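Local atomic coordinates of esterase (Sinorhizobium meliloti 1021, PDB entry 4TX1), a protein that probably hydrolyses acetyl and aryl esters as a carbohydrate acetylesterase of the SGNH (GDSL-like) hydrolase family. Residues A115-G118 with I119-L122. Numbering follows the deposited sequence.
Sequences AVKG and IERL
Lys117 and Glu120, three residues apart on helix 112-127, form an i to i+3 salt bridge: Lys117 NZ lies 2.6 Å from Glu120 OE2, meeting it on the syn side but 31° out of the carboxylate plane. The two side chains run alongside each other and reach this bond differently. Glu120 has CG anti to its backbone N (chi1 -176°) and stays extended beyond it, whereas the lysine chain bends at chi2 and chi3, bringing NZ to the carboxylate, with Lys117 CE 3.3 Å from Glu120 OE2. A water donates to Lys117 O at 2.8 Å and makes a weak bond to Glu120 OE2, a loose bridge between backbone and carboxylate. Lys117 O also accepts from Arg121 N at 3.1 Å, so two donors reach this carbonyl. On the buried side, Ile119 N donates to Ala115 O at 2.9 Å, Ile119 CG1 lies 3.5 Å from the same oxygen, and Leu122 CG packs 3.4 Å from Gly118 O. Ile119 and Ala115 both touch Tyr175 of helix 171-182, while Lys117 packs on Leu71 of the second subunit. Without the ammonium group, as with an alanine here, the Glu120 carboxylate would probably lose its cationic mate and turn more freely. The chemistry thus divides this amphipathic helix: apolar groups meet neighbouring elements of the fold, while an ion pair, probably stabilising the carboxylate's negative charge, lies on a partly exposed flank bordering the second subunit.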
loop_
_atom_site.group_PDB
_atom_site.type_symbol
_atom_site.label_atom_id
_atom_site.label_comp_id
_atom_site.label_asym_id
_atom_site.label_seq_id
_atom_site.Cartn_x
_atom_site.Cartn_y
_atom_site.Cartn_z
ATOM N N ALA A 115 -21.193 7.813 4.961
ATOM C CA ALA A 115 -21.630 6.787 4.045
ATOM C C ALA A 115 -22.017 7.422 2.725
ATOM O O ALA A 115 -21.639 6.952 1.676
ATOM C CB ALA A 115 -22.784 5.914 4.576
ATOM N N VAL A 116 -22.812 8.507 2.746
ATOM C CA VAL A 116 -23.206 9.073 1.450
ATOM C C VAL A 116 -21.983 9.678 0.734
ATOM O O VAL A 116 -21.944 9.644 -0.450
ATOM C CB VAL A 116 -24.387 10.066 1.577
ATOM C CG1 VAL A 116 -23.982 11.262 2.327
ATOM C CG2 VAL A 116 -24.982 10.408 0.215
ATOM N N LYS A 117 -21.026 10.259 1.452
ATOM C CA LYS A 117 -19.786 10.679 0.796
ATOM C C LYS A 117 -19.046 9.508 0.163
ATOM O O LYS A 117 -18.441 9.658 -0.891
ATOM C CB LYS A 117 -18.885 11.379 1.775
ATOM C CG LYS A 117 -19.425 12.713 2.221
ATOM C CD LYS A 117 -19.678 13.699 1.058
ATOM C CE LYS A 117 -18.420 14.115 0.354
ATOM N NZ LYS A 117 -18.658 15.081 -0.820
ATOM N N GLY A 118 -19.052 8.351 0.833
ATOM C CA GLY A 118 -18.421 7.151 0.260
ATOM C C GLY A 118 -19.169 6.725 -1.005
ATOM O O GLY A 118 -18.552 6.357 -2.029
ATOM N N ILE A 119 -20.518 6.730 -0.982
ATOM C CA ILE A 119 -21.234 6.381 -2.220
ATOM C C ILE A 119 -20.903 7.341 -3.355
ATOM O O ILE A 119 -20.737 6.920 -4.511
ATOM C CB ILE A 119 -22.773 6.381 -1.979
ATOM C CG1 ILE A 119 -23.182 5.294 -0.945
ATOM C CG2 ILE A 119 -23.525 6.169 -3.296
ATOM C CD1 ILE A 119 -22.929 3.851 -1.357
ATOM N N GLU A 120 -20.800 8.614 -3.022
ATOM C CA GLU A 120 -20.360 9.623 -3.970
ATOM C C GLU A 120 -19.047 9.290 -4.648
ATOM O O GLU A 120 -18.888 9.382 -5.868
ATOM C CB GLU A 120 -20.393 10.989 -3.358
ATOM C CG GLU A 120 -20.038 12.118 -4.325
ATOM C CD GLU A 120 -20.177 13.469 -3.671
ATOM O OE1 GLU A 120 -20.403 14.423 -4.410
ATOM O OE2 GLU A 120 -20.042 13.622 -2.458
ATOM N N ARG A 121 -18.115 8.848 -3.846
ATOM C CA ARG A 121 -16.839 8.426 -4.389
ATOM C C ARG A 121 -16.990 7.206 -5.328
ATOM O O ARG A 121 -16.415 7.197 -6.354
ATOM C CB ARG A 121 -15.860 8.122 -3.274
ATOM C CG ARG A 121 -14.570 7.530 -3.760
ATOM C CD ARG A 121 -13.716 8.519 -4.502
ATOM N NE ARG A 121 -12.389 7.995 -4.692
ATOM C CZ ARG A 121 -11.677 8.124 -5.778
ATOM N NH1 ARG A 121 -12.148 8.763 -6.806
ATOM N NH2 ARG A 121 -10.519 7.547 -5.815
ATOM N N LEU A 122 -17.778 6.204 -4.921
ATOM C CA LEU A 122 -18.019 5.060 -5.735
ATOM C C LEU A 122 -18.642 5.473 -7.073
ATOM O O LEU A 122 -18.284 4.963 -8.121
ATOM C CB LEU A 122 -18.876 4.001 -5.015
ATOM C CG LEU A 122 -18.267 3.456 -3.713
ATOM C CD1 LEU A 122 -19.255 2.438 -3.107
ATOM C CD2 LEU A 122 -16.902 2.810 -3.897
HETATM O O HOH W 1 -17.214 11.873 -1.991
#